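Local coordinates for protein purine nucleoside phosphorylase (Grouper iridovirus, PDB 3KHS) that probably catalyses the phosphorolysis of purine nucleosides, a step of purine nucleoside salvage, at residues L39-V45 with S64-V70; A7-A11 with R98-L103. One frame throughout, in Å; residues are numbered along the deposited sequence.

The chain starts with helix 3-15, which holds the first half of interaction 2. It then runs through strand 24-28 to 39-45. Some twenty residues later strand 64-70 returns antiparallel to 39-45 and closes interaction 1. Strand 73-79 follows and pairs with 64-70. Helix 95-102 then packs on the N-terminal helix and closes the longer loop of interaction 2. Interaction 1 therefore lies within interaction 2 along the chain, and the two do not cross. Their centres are about 17 Å apart, but they touch through Phe67 and Leu103 and through Leu65 and Phe100. Together they join the outlying strand pair of the mixed sheet to the two helices.

Interaction 1: L39-V45 with S64-V70; sequences LETSITV and SLIFGSV
Leu39 has CG anti to its own carbonyl carbon (chi1 -81°), and this brings both methyls against 64-70. CD1 meets CG2 of Val70 at 3.8 Å, the two side chains slanting across each other. CD2 reaches the backbone and lies 3.4 Å from Gly68 N, with Ile66 CG2 beside it. The Glu40 side chain lies beside Ser69 on the face that also carries Ile43 and Phe67. One water links Glu40 OE1 and Ser69 OG.

The backbones form an antiparallel ladder. Glu40 with Ser69, Ile43 with Phe67, and Val45 with Leu65 are hydrogen-bonded pairs, each held by two bonds. Phe67 N to Ile43 O is 2.9 Å.

The register slips by one residue between Glu40 and Ile43, which makes a beta bulge. Here the chain bends sharply at Thr41. Gly68 lies opposite, with its CA 3.4 Å from Glu40 O. Phe67 O takes the N-H of Ile43 and also a CA-H contact from Ser42. Strand 64-70 also bonds to strand 73-79, through the backbones of Ser64, Ile66 and Gly68. It is thus a central strand of this antiparallel part of the mixed sheet of the phosphorylase fold.

Beyond the bulge, Thr44 and Ile66 run alongside each other. CG2 of Ile66 also packs on Ser42 CB at 3.7 Å. On the opposite face the Phe67 ring has Ile43 O at its edge and in its plane, 3.9 Å from CD1. CG2 of Val45 approaches CE1 of the same ring obliquely at 4.2 Å. Leu14 of helix 3-15 packs against both Leu65 and Phe67.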
loop_
_atom_site.group_PDB
_atom_site.type_symbol
_atom_site.label_atom_id
_atom_site.label_comp_id
_atom_site.label_asym_id
_atom_site.label_seq_id
_atom_site.Cartn_x
_atom_site.Cartn_y
_atom_site.Cartn_z
ATOM N N LEU B 39 -3.621 35.905 -11.755
ATOM C CA LEU B 39 -4.843 35.930 -12.552
ATOM C C LEU B 39 -5.494 37.299 -12.536
ATOM O O LEU B 39 -5.690 37.893 -11.479
ATOM C CB LEU B 39 -5.846 34.879 -12.069
ATOM C CG LEU B 39 -5.568 33.466 -12.587
ATOM C CD1 LEU B 39 -4.272 32.943 -11.996
ATOM C CD2 LEU B 39 -6.721 32.562 -12.233
ATOM N N GLU B 40 -5.832 37.783 -13.724
ATOM C CA GLU B 40 -6.450 39.091 -13.892
ATOM C C GLU B 40 -7.965 39.019 -13.976
ATOM O O GLU B 40 -8.511 38.032 -14.464
ATOM C CB GLU B 40 -5.911 39.745 -15.163
ATOM C CG GLU B 40 -4.476 40.241 -15.053
ATOM C CD GLU B 40 -3.903 40.668 -16.392
ATOM O OE1 GLU B 40 -3.485 39.792 -17.183
ATOM O OE2 GLU B 40 -3.881 41.888 -16.659
ATOM N N THR B 41 -8.634 40.075 -13.510
ATOM C CA THR B 41 -10.097 40.147 -13.537
ATOM C C THR B 41 -10.613 38.872 -12.891
ATOM O O THR B 41 -11.459 38.160 -13.443
ATOM C CB THR B 41 -10.604 40.217 -14.992
ATOM O OG1 THR B 41 -9.695 41.012 -15.769
ATOM C CG2 THR B 41 -12.019 40.829 -15.049
ATOM N N SER B 42 -10.105 38.609 -11.698
ATOM C CA SER B 42 -10.429 37.385 -11.004
ATOM C C SER B 42 -11.601 37.342 -10.049
ATOM O O SER B 42 -11.885 38.289 -9.318
ATOM C CB SER B 42 -9.176 36.895 -10.280
ATOM O OG SER B 42 -8.666 37.908 -9.435
ATOM N N ILE B 43 -12.273 36.200 -10.081
ATOM C CA ILE B 43 -13.381 35.912 -9.202
ATOM C C ILE B 43 -12.792 34.865 -8.260
ATOM O O ILE B 43 -12.070 33.962 -8.693
ATOM C CB ILE B 43 -14.561 35.314 -9.981
ATOM C CG1 ILE B 43 -15.070 36.344 -10.988
ATOM C CG2 ILE B 43 -15.673 34.908 -9.028
ATOM C CD1 ILE B 43 -15.407 37.680 -10.351
ATOM N N THR B 44 -13.076 34.988 -6.971
ATOM C CA THR B 44 -12.546 34.038 -6.012
ATOM C C THR B 44 -13.641 33.310 -5.255
ATOM O O THR B 44 -14.581 33.935 -4.758
ATOM C CB THR B 44 -11.616 34.743 -5.016
ATOM O OG1 THR B 44 -10.504 35.297 -5.733
ATOM C CG2 THR B 44 -11.120 33.757 -3.948
ATOM N N VAL B 45 -13.516 31.987 -5.170
ATOM C CA VAL B 45 -14.493 31.180 -4.467
ATOM C C VAL B 45 -13.797 30.285 -3.452
ATOM O O VAL B 45 -13.041 29.394 -3.826
ATOM C CB VAL B 45 -15.296 30.324 -5.457
ATOM C CG1 VAL B 45 -16.480 29.709 -4.764
ATOM C CG2 VAL B 45 -15.747 31.178 -6.641
ATOM N N SER B 64 -8.780 28.285 -1.683
ATOM C CA SER B 64 -9.669 28.983 -2.593
ATOM C C SER B 64 -9.385 28.681 -4.044
ATOM O O SER B 64 -8.261 28.357 -4.430
ATOM C CB SER B 64 -9.603 30.492 -2.367
ATOM O OG SER B 64 -8.264 30.938 -2.236
ATOM N N LEU B 65 -10.433 28.793 -4.846
ATOM C CA LEU B 65 -10.374 28.541 -6.276
ATOM C C LEU B 65 -10.458 29.923 -6.931
ATOM O O LEU B 65 -11.354 30.703 -6.629
ATOM C CB LEU B 65 -11.566 27.676 -6.665
ATOM C CG LEU B 65 -11.541 26.789 -7.900
ATOM C CD1 LEU B 65 -10.291 25.940 -7.881
ATOM C CD2 LEU B 65 -12.801 25.901 -7.929
ATOM N N ILE B 66 -9.520 30.227 -7.821
ATOM C CA ILE B 66 -9.481 31.529 -8.475
ATOM C C ILE B 66 -9.706 31.435 -9.972
ATOM O O ILE B 66 -9.059 30.634 -10.650
ATOM C CB ILE B 66 -8.115 32.226 -8.217
ATOM C CG1 ILE B 66 -7.856 32.323 -6.716
ATOM C CG2 ILE B 66 -8.105 33.626 -8.798
ATOM C CD1 ILE B 66 -6.650 33.169 -6.371
ATOM N N PHE B 67 -10.638 32.234 -10.487
ATOM C CA PHE B 67 -10.904 32.235 -11.930
ATOM C C PHE B 67 -10.463 33.558 -12.497
ATOM O O PHE B 67 -10.833 34.614 -11.970
ATOM C CB PHE B 67 -12.380 32.055 -12.249
ATOM C CG PHE B 67 -12.945 30.782 -11.752
ATOM C CD1 PHE B 67 -13.321 30.654 -10.425
ATOM C CD2 PHE B 67 -13.076 29.692 -12.602
ATOM C CE1 PHE B 67 -13.814 29.460 -9.951
ATOM C CE2 PHE B 67 -13.574 28.479 -12.131
ATOM C CZ PHE B 67 -13.941 28.363 -10.808
ATOM N N GLY B 68 -9.682 33.506 -13.573
ATOM C CA GLY B 68 -9.194 34.727 -14.171
ATOM C C GLY B 68 -8.298 34.419 -15.347
ATOM O O GLY B 68 -8.096 33.261 -15.709
ATOM N N SER B 69 -7.741 35.459 -15.945
ATOM C CA SER B 69 -6.891 35.269 -17.105
ATOM C C SER B 69 -5.433 35.584 -16.847
ATOM O O SER B 69 -5.081 36.360 -15.957
ATOM C CB SER B 69 -7.353 36.153 -18.255
ATOM O OG SER B 69 -6.887 37.477 -18.041
ATOM N N VAL B 70 -4.593 34.961 -17.657
ATOM C CA VAL B 70 -3.153 35.166 -17.608
ATOM C C VAL B 70 -2.716 35.103 -19.056
ATOM O O VAL B 70 -3.053 34.158 -19.771
ATOM C CB VAL B 70 -2.410 34.044 -16.840
ATOM C CG1 VAL B 70 -0.907 34.300 -16.895
ATOM C CG2 VAL B 70 -2.879 33.979 -15.382
HETATM O O HOH W 1 -4.422 37.999 -19.628
#

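Interaction 2: A7-A11 with R98-L103; sequences AKETA and RVFKAL
The methyl of Ala7 sits over one face of the peptide group that joins Arg98 to Val99. Its CB is 3.8 Å from Arg98 C, almost straight above the plane. Arg98 O accepts the N-H of Ala102 within its own helix. The guanidinium group of Arg98 takes no part across the contact. Its extended chain leads away to Thr94 OG1 and Pro143 O, which bond NH1 and NH2.

The rest is close apolar packing. Ala11 and Ala102 point their methyls at each other, with the two CB atoms 3.5 Å apart. Ala102 CB also lies 3.8 Å from Ala7 O. Small residues at 7, 11 and 102 let the helix axes approach to 8.1 Å. Leu103 starts off to one side, but its CD2 comes back to 4.0 Å from Ala11 CB.

Thr10 splits its two branches. With chi1 at -73°, CG2 is anti to the backbone N and packs on Val99 CG2 at 3.8 Å. The two side chains cross at about a right angle. The hydroxyl OG1 is buried, but it bonds to Pro51 O, Asn52 ND2 and Leu6 O. Val99 also touches Leu14, one turn further along helix 3-15.

The helices cross at -60°. This is consistent with the ridges-into-grooves class in which both helices use rows spaced four residues apart. The Ala7-Ala11 row lies along the groove between the rows Arg98-Ala102 and Val99-Leu103. The N-terminal helix thus packs against helix 95-102, part of the beta-alpha-beta crossover that passes over strand 24-28 from strand 73-79 to strand 107-116.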
loop_
_atom_site.group_PDB
_atom_site.type_symbol
_atom_site.label_atom_id
_atom_site.label_comp_id
_atom_site.label_asym_id
_atom_site.label_seq_id
_atom_site.Cartn_x
_atom_site.Cartn_y
_atom_site.Cartn_z
ATOM N N ALA B 7 -19.123 15.940 -9.883
ATOM C CA ALA B 7 -18.157 16.905 -10.417
ATOM C C ALA B 7 -18.877 17.827 -11.390
ATOM O O ALA B 7 -18.673 19.039 -11.369
ATOM C CB ALA B 7 -17.021 16.203 -11.135
ATOM N N LYS B 8 -19.718 17.249 -12.248
ATOM C CA LYS B 8 -20.486 18.050 -13.198
ATOM C C LYS B 8 -21.397 19.043 -12.469
ATOM O O LYS B 8 -21.512 20.199 -12.871
ATOM C CB LYS B 8 -21.302 17.140 -14.098
ATOM C CG LYS B 8 -20.443 16.409 -15.106
ATOM C CD LYS B 8 -21.263 15.444 -15.916
ATOM C CE LYS B 8 -20.373 14.551 -16.748
ATOM N NZ LYS B 8 -21.135 13.380 -17.285
ATOM N N GLU B 9 -22.032 18.591 -11.390
ATOM C CA GLU B 9 -22.914 19.441 -10.613
ATOM C C GLU B 9 -22.100 20.576 -10.020
ATOM O O GLU B 9 -22.471 21.749 -10.138
ATOM C CB GLU B 9 -23.615 18.617 -9.521
ATOM C CG GLU B 9 -24.102 19.419 -8.307
ATOM C CD GLU B 9 -24.686 18.535 -7.204
ATOM O OE1 GLU B 9 -23.957 17.667 -6.645
ATOM O OE2 GLU B 9 -25.889 18.716 -6.900
ATOM N N THR B 10 -20.984 20.231 -9.388
ATOM C CA THR B 10 -20.110 21.236 -8.805
ATOM C C THR B 10 -19.676 22.224 -9.882
ATOM O O THR B 10 -19.645 23.426 -9.643
ATOM C CB THR B 10 -18.878 20.573 -8.184
ATOM O OG1 THR B 10 -19.272 19.904 -6.983
ATOM C CG2 THR B 10 -17.813 21.590 -7.878
ATOM N N ALA B 11 -19.346 21.717 -11.066
ATOM C CA ALA B 11 -18.918 22.600 -12.152
ATOM C C ALA B 11 -20.060 23.526 -12.574
ATOM O O ALA B 11 -19.868 24.735 -12.697
ATOM C CB ALA B 11 -18.424 21.782 -13.363
ATOM N N ARG B 98 -11.509 16.162 -11.299
ATOM C CA ARG B 98 -12.682 15.765 -12.055
ATOM C C ARG B 98 -13.497 17.040 -12.317
ATOM O O ARG B 98 -14.058 17.212 -13.393
ATOM C CB ARG B 98 -13.478 14.711 -11.281
ATOM C CG ARG B 98 -12.756 13.378 -11.186
ATOM C CD ARG B 98 -13.608 12.282 -10.538
ATOM N NE ARG B 98 -12.930 10.978 -10.533
ATOM C CZ ARG B 98 -11.956 10.629 -9.683
ATOM N NH1 ARG B 98 -11.545 11.477 -8.767
ATOM N NH2 ARG B 98 -11.390 9.429 -9.755
ATOM N N VAL B 99 -13.519 17.943 -11.341
ATOM C CA VAL B 99 -14.227 19.211 -11.499
ATOM C C VAL B 99 -13.558 20.018 -12.638
ATOM O O VAL B 99 -14.239 20.540 -13.521
ATOM C CB VAL B 99 -14.212 19.998 -10.167
ATOM C CG1 VAL B 99 -14.738 21.385 -10.353
ATOM C CG2 VAL B 99 -15.045 19.251 -9.112
ATOM N N PHE B 100 -12.230 20.118 -12.612
ATOM C CA PHE B 100 -11.502 20.814 -13.666
ATOM C C PHE B 100 -11.981 20.313 -15.020
ATOM O O PHE B 100 -12.286 21.101 -15.893
ATOM C CB PHE B 100 -9.996 20.549 -13.566
ATOM C CG PHE B 100 -9.241 21.562 -12.734
ATOM C CD1 PHE B 100 -9.877 22.282 -11.742
ATOM C CD2 PHE B 100 -7.886 21.735 -12.908
ATOM C CE1 PHE B 100 -9.183 23.141 -10.946
ATOM C CE2 PHE B 100 -7.164 22.606 -12.105
ATOM C CZ PHE B 100 -7.807 23.304 -11.127
ATOM N N LYS B 101 -12.043 18.999 -15.193
ATOM C CA LYS B 101 -12.484 18.431 -16.456
ATOM C C LYS B 101 -13.901 18.886 -16.808
ATOM O O LYS B 101 -14.162 19.332 -17.926
ATOM C CB LYS B 101 -12.464 16.905 -16.405
ATOM C CG LYS B 101 -12.922 16.224 -17.695
ATOM C CD LYS B 101 -13.522 14.868 -17.400
ATOM C CE LYS B 101 -13.450 13.922 -18.597
ATOM N NZ LYS B 101 -13.816 14.598 -19.855
ATOM N N ALA B 102 -14.804 18.763 -15.841
ATOM C CA ALA B 102 -16.194 19.150 -16.014
ATOM C C ALA B 102 -16.330 20.619 -16.386
ATOM O O ALA B 102 -17.323 21.012 -16.965
ATOM C CB ALA B 102 -16.974 18.868 -14.721
ATOM N N LEU B 103 -15.335 21.422 -16.021
ATOM C CA LEU B 103 -15.330 22.855 -16.318
ATOM C C LEU B 103 -14.855 23.112 -17.739
ATOM O O LEU B 103 -14.960 24.230 -18.231
ATOM C CB LEU B 103 -14.377 23.606 -15.392
ATOM C CG LEU B 103 -14.760 23.921 -13.961
ATOM C CD1 LEU B 103 -13.571 24.560 -13.277
ATOM C CD2 LEU B 103 -15.934 24.858 -13.939
#